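Local coordinates for putative curved DNA-binding protein (Chaetomium thermophilum var. thermophilum DSM 1495, PDB 4IPA) that probably serves ribosome biogenesis as Arx1, a methionine-aminopeptidase-like factor that, as in its yeast relative, accompanies large ribosomal subunit precursors during nuclear export, at residues D142-E147 against L367-T372; L153-Y158 against K205-N210; I212-S217 against K230-P235; W251-G256 against T347-T352. All coordinates share one frame; numbering follows the deposited sequence.

Contact 1: D142-E147 against L367-T372; sequences DPDVIE and LSKFKT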
loop_
_atom_site.group_PDB
_atom_site.type_symbol
_atom_site.label_atom_id
_atom_site.label_comp_id
_atom_site.label_asym_id
_atom_site.label_seq_id
_atom_site.Cartn_x
_atom_site.Cartn_y
_atom_site.Cartn_z
ATOM N N ASP A 142 -6.439 3.221 -26.301
ATOM C CA ASP A 142 -5.923 4.569 -26.079
ATOM C C ASP A 142 -4.397 4.504 -26.079
ATOM O O ASP A 142 -3.819 3.447 -25.806
ATOM C CB ASP A 142 -6.422 5.153 -24.754
ATOM C CG ASP A 142 -7.923 5.322 -24.718
ATOM O OD1 ASP A 142 -8.549 5.314 -25.797
ATOM O OD2 ASP A 142 -8.479 5.471 -23.610
ATOM N N PRO A 143 -3.740 5.631 -26.391
ATOM C CA PRO A 143 -2.272 5.680 -26.401
ATOM C C PRO A 143 -1.680 5.326 -25.037
ATOM O O PRO A 143 -2.272 5.646 -24.005
ATOM C CB PRO A 143 -1.969 7.146 -26.732
ATOM C CG PRO A 143 -3.196 7.647 -27.421
ATOM C CD PRO A 143 -4.345 6.913 -26.791
ATOM N N ASP A 144 -0.518 4.683 -25.038
ATOM C CA ASP A 144 0.134 4.269 -23.797
ATOM C C ASP A 144 0.889 5.416 -23.139
ATOM O O ASP A 144 1.101 5.421 -21.923
ATOM C CB ASP A 144 1.085 3.101 -24.071
ATOM C CG ASP A 144 0.352 1.787 -24.273
ATOM O OD1 ASP A 144 -0.617 1.530 -23.523
ATOM O OD2 ASP A 144 0.738 1.018 -25.183
ATOM N N VAL A 145 1.272 6.398 -23.945
ATOM C CA VAL A 145 2.142 7.479 -23.499
ATOM C C VAL A 145 1.546 8.361 -22.396
ATOM O O VAL A 145 0.363 8.691 -22.404
ATOM C CB VAL A 145 2.610 8.351 -24.686
ATOM C CG1 VAL A 145 3.259 9.637 -24.196
ATOM C CG2 VAL A 145 3.577 7.566 -25.555
ATOM N N ILE A 146 2.396 8.724 -21.443
ATOM C CA ILE A 146 2.040 9.634 -20.378
ATOM C C ILE A 146 2.945 10.842 -20.493
ATOM O O ILE A 146 4.159 10.712 -20.629
ATOM C CB ILE A 146 2.212 8.969 -19.029
ATOM C CG1 ILE A 146 1.372 7.696 -18.984
ATOM C CG2 ILE A 146 1.805 9.920 -17.913
ATOM C CD1 ILE A 146 1.921 6.635 -18.073
ATOM N N GLU A 147 2.357 12.027 -20.472
ATOM C CA GLU A 147 3.144 13.231 -20.688
ATOM C C GLU A 147 2.768 14.310 -19.690
ATOM O O GLU A 147 2.000 14.060 -18.750
ATOM C CB GLU A 147 2.969 13.727 -22.132
ATOM C CG GLU A 147 1.563 13.536 -22.666
ATOM C CD GLU A 147 1.467 13.615 -24.193
ATOM O OE1 GLU A 147 2.461 13.992 -24.853
ATOM O OE2 GLU A 147 0.387 13.292 -24.733
ATOM N N LEU A 367 9.346 2.585 -18.453
ATOM C CA LEU A 367 9.763 3.973 -18.344
ATOM C C LEU A 367 9.779 4.659 -19.697
ATOM O O LEU A 367 9.736 5.883 -19.765
ATOM C CB LEU A 367 11.139 4.083 -17.689
ATOM C CG LEU A 367 11.208 3.602 -16.244
ATOM C CD1 LEU A 367 12.647 3.582 -15.735
ATOM C CD2 LEU A 367 10.324 4.458 -15.337
ATOM N N SER A 368 9.835 3.876 -20.773
ATOM C CA SER A 368 9.865 4.462 -22.110
ATOM C C SER A 368 8.593 5.248 -22.416
ATOM O O SER A 368 8.597 6.100 -23.303
ATOM C CB SER A 368 10.095 3.399 -23.189
ATOM O OG SER A 368 8.959 2.572 -23.358
ATOM N N LYS A 369 7.518 4.970 -21.675
ATOM C CA LYS A 369 6.209 5.583 -21.926
ATOM C C LYS A 369 6.042 6.983 -21.302
ATOM O O LYS A 369 5.056 7.675 -21.587
ATOM C CB LYS A 369 5.077 4.660 -21.444
ATOM C CG LYS A 369 4.639 3.565 -22.438
ATOM C CD LYS A 369 4.167 2.273 -21.712
ATOM C CE LYS A 369 2.629 2.129 -21.548
ATOM N NZ LYS A 369 1.977 2.961 -20.466
ATOM N N PHE A 370 6.995 7.385 -20.460
ATOM C CA PHE A 370 6.921 8.665 -19.749
ATOM C C PHE A 370 7.692 9.752 -20.501
ATOM O O PHE A 370 8.855 9.553 -20.868
ATOM C CB PHE A 370 7.454 8.530 -18.312
ATOM C CG PHE A 370 6.677 7.568 -17.473
ATOM C CD1 PHE A 370 5.423 7.903 -17.000
ATOM C CD2 PHE A 370 7.187 6.316 -17.176
ATOM C CE1 PHE A 370 4.679 7.002 -16.240
ATOM C CE2 PHE A 370 6.460 5.416 -16.409
ATOM C CZ PHE A 370 5.196 5.760 -15.943
ATOM N N LYS A 371 7.039 10.892 -20.728
ATOM C CA LYS A 371 7.613 11.966 -21.540
ATOM C C LYS A 371 7.771 13.259 -20.742
ATOM O O LYS A 371 6.784 13.920 -20.385
ATOM C CB LYS A 371 6.742 12.222 -22.773
ATOM C CG LYS A 371 6.472 10.976 -23.627
ATOM C CD LYS A 371 7.719 10.552 -24.397
ATOM C CE LYS A 371 7.441 9.411 -25.381
ATOM N NZ LYS A 371 7.181 8.115 -24.694
ATOM N N THR A 372 9.013 13.626 -20.467
ATOM C CA THR A 372 9.277 14.841 -19.710
ATOM C C THR A 372 10.726 15.264 -19.878
ATOM O O THR A 372 11.577 14.445 -20.224
ATOM C CB THR A 372 8.971 14.668 -18.198
ATOM O OG1 THR A 372 9.345 15.859 -17.511
ATOM C CG2 THR A 372 9.775 13.509 -17.601
#

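Contact 2: L153-Y158 against K205-N210; sequences LFLATY and KAYDCN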
loop_
_atom_site.group_PDB
_atom_site.type_symbol
_atom_site.label_atom_id
_atom_site.label_comp_id
_atom_site.label_asym_id
_atom_site.label_seq_id
_atom_site.Cartn_x
_atom_site.Cartn_y
_atom_site.Cartn_z
ATOM N N LEU A 153 4.654 13.316 -12.077
ATOM C CA LEU A 153 4.043 12.719 -10.897
ATOM C C LEU A 153 4.388 11.228 -10.789
ATOM O O LEU A 153 4.813 10.752 -9.738
ATOM C CB LEU A 153 2.523 12.895 -10.952
ATOM C CG LEU A 153 1.735 12.194 -9.839
ATOM C CD1 LEU A 153 2.131 12.774 -8.483
ATOM C CD2 LEU A 153 0.208 12.286 -10.041
ATOM N N PHE A 154 4.205 10.503 -11.889
ATOM C CA PHE A 154 4.526 9.089 -11.944
ATOM C C PHE A 154 6.009 8.793 -11.722
ATOM O O PHE A 154 6.353 7.884 -10.973
ATOM C CB PHE A 154 4.088 8.490 -13.290
ATOM C CG PHE A 154 2.642 8.083 -13.328
ATOM C CD1 PHE A 154 1.643 9.033 -13.491
ATOM C CD2 PHE A 154 2.283 6.753 -13.201
ATOM C CE1 PHE A 154 0.315 8.659 -13.539
ATOM C CE2 PHE A 154 0.949 6.372 -13.236
ATOM C CZ PHE A 154 -0.033 7.329 -13.408
ATOM N N LEU A 155 6.879 9.528 -12.406
ATOM C CA LEU A 155 8.316 9.298 -12.279
ATOM C C LEU A 155 8.839 9.609 -10.874
ATOM O O LEU A 155 9.724 8.913 -10.375
ATOM C CB LEU A 155 9.092 10.100 -13.319
ATOM C CG LEU A 155 8.971 9.523 -14.724
ATOM C CD1 LEU A 155 9.548 10.493 -15.742
ATOM C CD2 LEU A 155 9.655 8.167 -14.798
ATOM N N ALA A 156 8.296 10.652 -10.242
ATOM C CA ALA A 156 8.668 10.970 -8.871
ATOM C C ALA A 156 8.336 9.776 -7.978
ATOM O O ALA A 156 9.122 9.381 -7.119
ATOM C CB ALA A 156 7.931 12.202 -8.388
ATOM N N THR A 157 7.161 9.200 -8.191
ATOM C CA THR A 157 6.707 8.110 -7.346
ATOM C C THR A 157 7.553 6.865 -7.596
ATOM O O THR A 157 7.966 6.187 -6.666
ATOM C CB THR A 157 5.233 7.793 -7.584
ATOM O OG1 THR A 157 4.464 9.003 -7.503
ATOM C CG2 THR A 157 4.739 6.818 -6.530
ATOM N N TYR A 158 7.808 6.582 -8.869
ATOM C CA TYR A 158 8.655 5.471 -9.254
ATOM C C TYR A 158 10.035 5.582 -8.599
ATOM O O TYR A 158 10.511 4.628 -7.974
ATOM C CB TYR A 158 8.793 5.414 -10.785
ATOM C CG TYR A 158 9.692 4.311 -11.300
ATOM C CD1 TYR A 158 11.060 4.514 -11.466
ATOM C CD2 TYR A 158 9.176 3.062 -11.618
ATOM C CE1 TYR A 158 11.877 3.507 -11.947
ATOM C CE2 TYR A 158 9.993 2.043 -12.090
ATOM C CZ TYR A 158 11.338 2.270 -12.252
ATOM O OH TYR A 158 12.141 1.250 -12.725
ATOM N N LYS A 205 11.153 16.471 -5.612
ATOM C CA LYS A 205 11.440 17.840 -6.019
ATOM C C LYS A 205 12.081 17.900 -7.413
ATOM O O LYS A 205 11.872 18.849 -8.153
ATOM C CB LYS A 205 12.344 18.514 -4.990
ATOM C CG LYS A 205 12.566 19.991 -5.248
ATOM C CD LYS A 205 13.746 20.535 -4.461
ATOM C CE LYS A 205 13.412 21.887 -3.838
ATOM N NZ LYS A 205 12.514 22.730 -4.695
ATOM N N ALA A 206 12.844 16.882 -7.790
ATOM C CA ALA A 206 13.457 16.893 -9.120
ATOM C C ALA A 206 12.370 16.876 -10.185
ATOM O O ALA A 206 12.600 17.188 -11.350
ATOM C CB ALA A 206 14.406 15.714 -9.296
ATOM N N TYR A 207 11.169 16.510 -9.771
ATOM C CA TYR A 207 10.063 16.437 -10.696
ATOM C C TYR A 207 9.004 17.468 -10.311
ATOM O O TYR A 207 7.869 17.407 -10.783
ATOM C CB TYR A 207 9.483 15.025 -10.718
ATOM C CG TYR A 207 10.383 14.005 -11.401
ATOM C CD1 TYR A 207 10.446 13.926 -12.785
ATOM C CD2 TYR A 207 11.163 13.118 -10.658
ATOM C CE1 TYR A 207 11.252 12.993 -13.412
ATOM C CE2 TYR A 207 11.981 12.190 -11.277
ATOM C CZ TYR A 207 12.024 12.132 -12.651
ATOM O OH TYR A 207 12.833 11.214 -13.279
ATOM N N ASP A 208 9.392 18.416 -9.461
ATOM C CA ASP A 208 8.455 19.406 -8.935
ATOM C C ASP A 208 7.195 18.770 -8.317
ATOM O O ASP A 208 6.094 19.331 -8.372
ATOM C CB ASP A 208 8.086 20.445 -10.012
ATOM C CG ASP A 208 9.283 21.299 -10.434
ATOM O OD1 ASP A 208 10.285 21.347 -9.693
ATOM O OD2 ASP A 208 9.221 21.934 -11.503
ATOM N N CYS A 209 7.363 17.597 -7.723
ATOM C CA CYS A 209 6.277 16.994 -6.961
ATOM C C CYS A 209 6.626 16.971 -5.483
ATOM O O CYS A 209 7.750 17.302 -5.103
ATOM C CB CYS A 209 6.010 15.588 -7.456
ATOM S SG CYS A 209 5.321 15.599 -9.092
ATOM N N ASN A 210 5.662 16.596 -4.648
ATOM C CA ASN A 210 5.936 16.477 -3.224
ATOM C C ASN A 210 5.573 15.096 -2.672
ATOM O O ASN A 210 4.612 14.460 -3.129
ATOM C CB ASN A 210 5.204 17.568 -2.449
ATOM C CG ASN A 210 5.835 18.927 -2.630
ATOM O OD1 ASN A 210 6.928 19.168 -2.135
ATOM N ND2 ASN A 210 5.142 19.832 -3.326
#

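Contact 3: I212-S217 against K230-P235; sequences IESTTS and KIILSP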
loop_
_atom_site.group_PDB
_atom_site.type_symbol
_atom_site.label_atom_id
_atom_site.label_comp_id
_atom_site.label_asym_id
_atom_site.label_seq_id
_atom_site.Cartn_x
_atom_site.Cartn_y
_atom_site.Cartn_z
ATOM N N ILE A 212 3.849 12.632 -0.209
ATOM C CA ILE A 212 2.671 12.721 0.647
ATOM C C ILE A 212 2.986 12.570 2.149
ATOM O O ILE A 212 3.484 11.540 2.616
ATOM C CB ILE A 212 1.594 11.734 0.231
ATOM C CG1 ILE A 212 1.197 11.975 -1.231
ATOM C CG2 ILE A 212 0.397 11.853 1.155
ATOM C CD1 ILE A 212 0.322 10.843 -1.784
ATOM N N GLU A 213 2.699 13.622 2.896
ATOM C CA GLU A 213 2.958 13.643 4.327
ATOM C C GLU A 213 2.554 12.357 5.058
ATOM O O GLU A 213 1.423 11.895 4.925
ATOM C CB GLU A 213 2.204 14.805 4.953
ATOM C CG GLU A 213 2.981 16.082 5.012
ATOM C CD GLU A 213 2.437 17.016 6.088
ATOM O OE1 GLU A 213 1.226 16.904 6.433
ATOM O OE2 GLU A 213 3.225 17.848 6.594
ATOM N N SER A 214 3.492 11.797 5.821
ATOM C CA SER A 214 3.224 10.683 6.725
ATOM C C SER A 214 2.916 9.378 6.015
ATOM O O SER A 214 2.290 8.491 6.594
ATOM C CB SER A 214 2.096 11.020 7.716
ATOM O OG SER A 214 2.484 12.064 8.600
ATOM N N THR A 215 3.345 9.263 4.764
ATOM C CA THR A 215 3.280 7.989 4.060
ATOM C C THR A 215 4.114 6.967 4.822
ATOM O O THR A 215 5.294 7.166 5.036
ATOM C CB THR A 215 3.786 8.141 2.620
ATOM O OG1 THR A 215 2.863 8.969 1.905
ATOM C CG2 THR A 215 3.899 6.787 1.929
ATOM N N THR A 216 3.489 5.882 5.247
ATOM C CA THR A 216 4.110 4.995 6.219
ATOM C C THR A 216 4.356 3.595 5.669
ATOM O O THR A 216 3.471 2.992 5.065
ATOM C CB THR A 216 3.220 4.869 7.479
ATOM O OG1 THR A 216 2.973 6.169 8.018
ATOM C CG2 THR A 216 3.898 3.989 8.554
ATOM N N SER A 217 5.562 3.087 5.887
ATOM C CA SER A 217 5.873 1.683 5.640
ATOM C C SER A 217 5.852 0.897 6.952
ATOM O O SER A 217 6.346 1.357 7.966
ATOM C CB SER A 217 7.224 1.576 4.944
ATOM O OG SER A 217 7.168 2.239 3.686
ATOM N N LYS A 230 8.168 0.873 11.958
ATOM C CA LYS A 230 7.579 1.610 10.851
ATOM C C LYS A 230 8.465 2.782 10.413
ATOM O O LYS A 230 9.180 3.395 11.219
ATOM C CB LYS A 230 6.193 2.132 11.221
ATOM C CG LYS A 230 6.238 3.313 12.155
ATOM C CD LYS A 230 4.903 3.561 12.826
ATOM C CE LYS A 230 5.052 4.551 13.967
ATOM N NZ LYS A 230 3.751 4.739 14.685
ATOM N N ILE A 231 8.407 3.078 9.125
ATOM C CA ILE A 231 9.079 4.245 8.586
ATOM C C ILE A 231 8.030 5.255 8.155
ATOM O O ILE A 231 7.165 4.942 7.349
ATOM C CB ILE A 231 9.936 3.857 7.384
ATOM C CG1 ILE A 231 11.060 2.917 7.845
ATOM C CG2 ILE A 231 10.502 5.102 6.711
ATOM C CD1 ILE A 231 11.919 2.383 6.717
ATOM N N ILE A 232 8.079 6.459 8.706
ATOM C CA ILE A 232 7.111 7.467 8.318
ATOM C C ILE A 232 7.775 8.576 7.511
ATOM O O ILE A 232 8.584 9.320 8.054
ATOM C CB ILE A 232 6.421 8.087 9.528
ATOM C CG1 ILE A 232 5.837 6.998 10.429
ATOM C CG2 ILE A 232 5.346 9.092 9.065
ATOM C CD1 ILE A 232 5.053 7.536 11.618
ATOM N N LEU A 233 7.433 8.685 6.224
ATOM C CA LEU A 233 8.006 9.732 5.361
ATOM C C LEU A 233 7.430 11.127 5.657
ATOM O O LEU A 233 6.238 11.259 5.971
ATOM C CB LEU A 233 7.756 9.408 3.895
ATOM C CG LEU A 233 8.275 8.082 3.379
ATOM C CD1 LEU A 233 7.862 7.944 1.937
ATOM C CD2 LEU A 233 9.809 7.968 3.550
ATOM N N SER A 234 8.268 12.155 5.534
ATOM C CA SER A 234 7.874 13.543 5.804
ATOM C C SER A 234 6.878 13.634 6.932
ATOM O O SER A 234 5.777 14.152 6.746
ATOM C CB SER A 234 7.245 14.187 4.579
ATOM O OG SER A 234 8.034 13.986 3.439
ATOM N N PRO A 235 7.256 13.125 8.106
ATOM C CA PRO A 235 6.369 13.149 9.273
ATOM C C PRO A 235 5.780 14.537 9.507
ATOM O O PRO A 235 4.603 14.679 9.858
ATOM C CB PRO A 235 7.314 12.798 10.436
ATOM C CG PRO A 235 8.718 12.981 9.897
ATOM C CD PRO A 235 8.606 12.645 8.442
#

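Contact 4: W251-G256 against T347-T352; sequences WGVEVG and TTIAIT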
loop_
_atom_site.group_PDB
_atom_site.type_symbol
_atom_site.label_atom_id
_atom_site.label_comp_id
_atom_site.label_asym_id
_atom_site.label_seq_id
_atom_site.Cartn_x
_atom_site.Cartn_y
_atom_site.Cartn_z
ATOM N N TRP A 251 8.237 -6.333 5.079
ATOM C CA TRP A 251 7.669 -4.991 5.124
ATOM C C TRP A 251 6.649 -4.714 4.017
ATOM O O TRP A 251 6.796 -5.165 2.876
ATOM C CB TRP A 251 8.771 -3.951 4.983
ATOM C CG TRP A 251 9.634 -3.768 6.164
ATOM C CD1 TRP A 251 10.641 -4.593 6.582
ATOM C CD2 TRP A 251 9.615 -2.659 7.071
ATOM N NE1 TRP A 251 11.229 -4.083 7.705
ATOM C CE2 TRP A 251 10.631 -2.887 8.024
ATOM C CE3 TRP A 251 8.843 -1.486 7.164
ATOM C CZ2 TRP A 251 10.898 -1.996 9.067
ATOM C CZ3 TRP A 251 9.101 -0.598 8.193
ATOM C CH2 TRP A 251 10.129 -0.860 9.138
ATOM N N GLY A 252 5.630 -3.933 4.360
ATOM C CA GLY A 252 4.776 -3.317 3.361
ATOM C C GLY A 252 5.335 -1.930 3.074
ATOM O O GLY A 252 5.159 -0.999 3.855
ATOM N N VAL A 253 6.039 -1.792 1.958
ATOM C CA VAL A 253 6.722 -0.550 1.660
ATOM C C VAL A 253 5.879 0.346 0.753
ATOM O O VAL A 253 5.539 -0.048 -0.379
ATOM C CB VAL A 253 8.079 -0.803 0.967
ATOM C CG1 VAL A 253 8.752 0.541 0.632
ATOM C CG2 VAL A 253 8.994 -1.691 1.845
ATOM N N GLU A 254 5.549 1.537 1.256
ATOM C CA GLU A 254 4.713 2.488 0.522
ATOM C C GLU A 254 5.400 3.820 0.270
ATOM O O GLU A 254 6.073 4.380 1.155
ATOM C CB GLU A 254 3.384 2.762 1.239
ATOM C CG GLU A 254 2.428 3.612 0.383
ATOM C CD GLU A 254 1.102 3.954 1.049
ATOM O OE1 GLU A 254 0.702 3.262 2.003
ATOM O OE2 GLU A 254 0.451 4.931 0.605
ATOM N N VAL A 255 5.221 4.319 -0.951
ATOM C CA VAL A 255 5.544 5.708 -1.275
ATOM C C VAL A 255 4.357 6.382 -1.946
ATOM O O VAL A 255 3.582 5.727 -2.657
ATOM C CB VAL A 255 6.756 5.834 -2.216
ATOM C CG1 VAL A 255 8.007 5.286 -1.540
ATOM C CG2 VAL A 255 6.488 5.141 -3.560
ATOM N N GLY A 256 4.230 7.688 -1.722
ATOM C CA GLY A 256 3.237 8.485 -2.415
ATOM C C GLY A 256 3.712 9.887 -2.786
ATOM O O GLY A 256 4.423 10.562 -2.034
ATOM N N THR A 347 4.587 -2.055 -2.089
ATOM C CA THR A 347 5.233 -3.312 -2.396
ATOM C C THR A 347 5.445 -4.060 -1.086
ATOM O O THR A 347 5.909 -3.482 -0.102
ATOM C CB THR A 347 6.610 -3.057 -3.055
ATOM O OG1 THR A 347 6.454 -2.196 -4.197
ATOM C CG2 THR A 347 7.261 -4.368 -3.487
ATOM N N THR A 348 5.120 -5.342 -1.059
ATOM C CA THR A 348 5.468 -6.170 0.093
ATOM C C THR A 348 6.812 -6.852 -0.162
ATOM O O THR A 348 6.947 -7.602 -1.120
ATOM C CB THR A 348 4.382 -7.216 0.371
ATOM O OG1 THR A 348 3.183 -6.542 0.777
ATOM C CG2 THR A 348 4.841 -8.188 1.497
ATOM N N ILE A 349 7.805 -6.570 0.675
ATOM C CA ILE A 349 9.147 -7.119 0.476
ATOM C C ILE A 349 9.595 -8.082 1.565
ATOM O O ILE A 349 9.083 -8.071 2.686
ATOM C CB ILE A 349 10.228 -6.021 0.429
ATOM C CG1 ILE A 349 10.354 -5.359 1.807
ATOM C CG2 ILE A 349 9.959 -5.031 -0.709
ATOM C CD1 ILE A 349 11.437 -4.307 1.904
ATOM N N ALA A 350 10.589 -8.895 1.221
ATOM C CA ALA A 350 11.310 -9.684 2.206
ATOM C C ALA A 350 12.781 -9.268 2.226
ATOM O O ALA A 350 13.385 -9.017 1.184
ATOM C CB ALA A 350 11.177 -11.164 1.906
ATOM N N ILE A 351 13.338 -9.178 3.425
ATOM C CA ILE A 351 14.731 -8.847 3.601
ATOM C C ILE A 351 15.451 -10.104 4.038
ATOM O O ILE A 351 15.164 -10.641 5.103
ATOM C CB ILE A 351 14.914 -7.760 4.665
ATOM C CG1 ILE A 351 13.992 -6.568 4.351
ATOM C CG2 ILE A 351 16.373 -7.341 4.735
ATOM C CD1 ILE A 351 14.189 -5.322 5.235
ATOM N N THR A 352 16.361 -10.597 3.205
ATOM C CA THR A 352 17.126 -11.787 3.558
ATOM C C THR A 352 18.618 -11.527 3.394
ATOM O O THR A 352 19.039 -10.431 3.005
ATOM C CB THR A 352 16.779 -12.980 2.646
ATOM O OG1 THR A 352 17.274 -12.721 1.323
ATOM C CG2 THR A 352 15.280 -13.215 2.589
HETATM O O HOH W 1 6.293 0.308 -2.978
#

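Contact 1: D142-E147 against L367-T372
Lys369 bends its chain back over Asp144, and its NZ gives a hydrogen bond of 3.0 Å to Asp144 O. That donor stands above the carbonyl plane, 35° out of it, and is not on a lone pair. The Asp144 carboxylate lies near the same amine without forming a salt bridge, OD1 being 4.3 Å from Lys369 NZ; its negative charge probably favours the ammonium at this spot. The backbone of Lys369 contributes as well: its O receives an almost perfectly straight bond from Ile146 N, 2.9 Å long. At Phe370 the ring turns back beside Ile146, because CG stands anti to the carbonyl carbon (chi1 -62°). The two side chains run alongside each other in the same direction, and Ile146 CD1 meets Phe370 CE1 closely, at 3.3 Å, approaching the ring obliquely. Lys371 N then donates to Ile146 O at 2.9 Å. The Lys371 side chain crosses Val145 at about a right angle, with CG 3.5 Å from Val145 CG1, and kinks at chi2 and chi4 to carry NZ back to Ser368 O, a hydrogen bond of 2.8 Å in the carbonyl plane. The chains run in the same direction here, and the bonds on either side of Phe370 make a single parallel beta bridge with Ile146 at the surface, joining the loop before helix 148-167 to the loop after strand 355-360.

Contact 2: L153-Y158 against K205-N210
The ring of Tyr207 lays one face against helix 148-167, covering the backbone and side-chain base of Leu155 and Ala156; its CG stands anti to the carbonyl carbon (chi1 -72°), which swings the ring onto the helix. Leu155 CB makes a CH-pi contact with it, 3.9 Å from the centroid of the Tyr207 ring and 24° off the normal, displaced toward the rim. Ala156 N lies over the same face, also near the rim, and Ala156 CA is 3.7 Å from Tyr207 CD2. Leu155 reaches further with its CD1, which lies 3.8 Å from Tyr207 CE1 as the two side chains pass at a slant. Beyond the ring, Ala156 CB is 4.0 Å from both Tyr207 CB and Cys209 CB. Cys209 sets its sulphur against the helix backbone, SG being 3.6 Å from Leu153 CA. The turn carrying these residues is a Schellman motif, with Asp208 at positive phi ending helix 193-205; Arg149 pins it by bonding the carbonyls of Tyr207 and Asp208. Helix 148-167 also meets the sheet, Leu153 and Ala156 touching Cys257 of strand 250-258, while Phe154 meets Thr134 and Val136 of strand 127-136 and Leu155 touches Leu367 and Thr372.

Contact 3: I212-S217 against K230-P235
Thr216 and Ile232 lie side by side on one face of the sheet, pointing the same way as a non-hydrogen-bonded antiparallel pair. Ile232 CG1 stands anti to the carbonyl carbon (chi1 -53°) and beside Thr216 OG1, which puts Ile232 CG2 anti to the backbone N and 3.5 Å from Ser214 CA; Thr216 CG2 is likewise anti to its own N. The Thr216 hydroxyl is turned back along its own strand, OG1 of Thr216 donating to Ser214 O at 2.8 Å from well above the carbonyl plane, while Thr216 CG2 lies 4.0 Å from Lys230 CB. Lys230 has its CG between the backbone N and carbonyl carbon (chi1 75°), and from there its extended chain leads off away from the partner strand. On the other face Ser217 pairs with Ile231 through two backbone hydrogen bonds; its hydroxyl takes another route, to Glu254 N in the next strand. Thr215 crosses Leu233 at a slant, its CG2 4.1 Å from Leu233 CD1, and Leu233 CB and CG fold against Thr215 O, the carbonyl that Leu233 N grips at 2.9 Å. A type II turn from Ile212 to Thr215, with Ser214 at positive phi, interrupts the regular strand pairing. Thr215 locks it twice, N and OG1 both donating to Ile212 O from the same face of its plane, OG1 at 2.7 Å. Ser214 N points to the other strand and bonds Leu233 O at 2.8 Å, with a weak second bond to Ser234 O. The whole is an antiparallel beta hairpin whose returning strand, 230-232, forms one outer edge of the five-stranded sheet.

Contact 4: W251-G256 against T347-T352
Four backbone hydrogen bonds tie Trp251 and Val253 to Ile349 and Thr347. Trp251 N donates to Ile349 O at 3.1 Å and Ile349 N returns a bond of 2.8 Å to Trp251 O; the Val253 and Thr347 backbones exchange the same pair of bonds. Between these two hydrogen-bonded pairs sit Gly252 and Thr348, a non-hydrogen-bonded pair whose CA atoms are 4.4 Å apart. Here Thr348 CA adds a C-H...O contact of 3.2 Å to Trp251 O. One water extends the polar network: it donates to Val253 O at 2.7 Å and accepts from Thr347 OG1 at 2.8 Å, so that carbonyl is held by both the strand and the water.

The apolar contacts gather on the face that carries Trp251, Val253 and Ile349. Ile349 CG1 lies between its backbone N and carbonyl carbon (chi1 67°), a torsion that sends CD1 across Val253 to within 3.6 Å of CG2, while Ile349 CG1 also packs on Trp251 CB. Further on, Ile351 CD1 meets the five-membered end of the indole obliquely, 3.9 Å from Trp251 CD1. The indole NE1 bonds Asp249, and Thr348 OG1 bonds Ile130 O on the other side of the sheet. Since all the touching residues are buried, the chemistry implies a strand pair whose main-chain polar groups are largely satisfied by regular pairing, with a water bridging Val253 O and Thr347 OG1.

Overall arrangement
Contacts 3 and 4 share one antiparallel sheet: the hairpin of contact 3 adjoins strand 250-258 of contact 4, their centres 13 Å apart, joined by a probable hydrogen bond from Ile212 N to Gly256 O and by packing of Thr215 CG2 on Glu254 O. Helix 148-167, which carries 153-158 of contact 2, packs on this sheet, Thr157 touching Val255. Contact 1 lies at the surface, its centre 15 Å from that of contact 2, and its loop residues Leu367, Phe370 and Thr372 rest on the same helix. Along the chain contacts 2, 3 and 4 follow in series between the segments of contact 1, which thus joins parts of the M24-type chain about 220 residues apart in sequence.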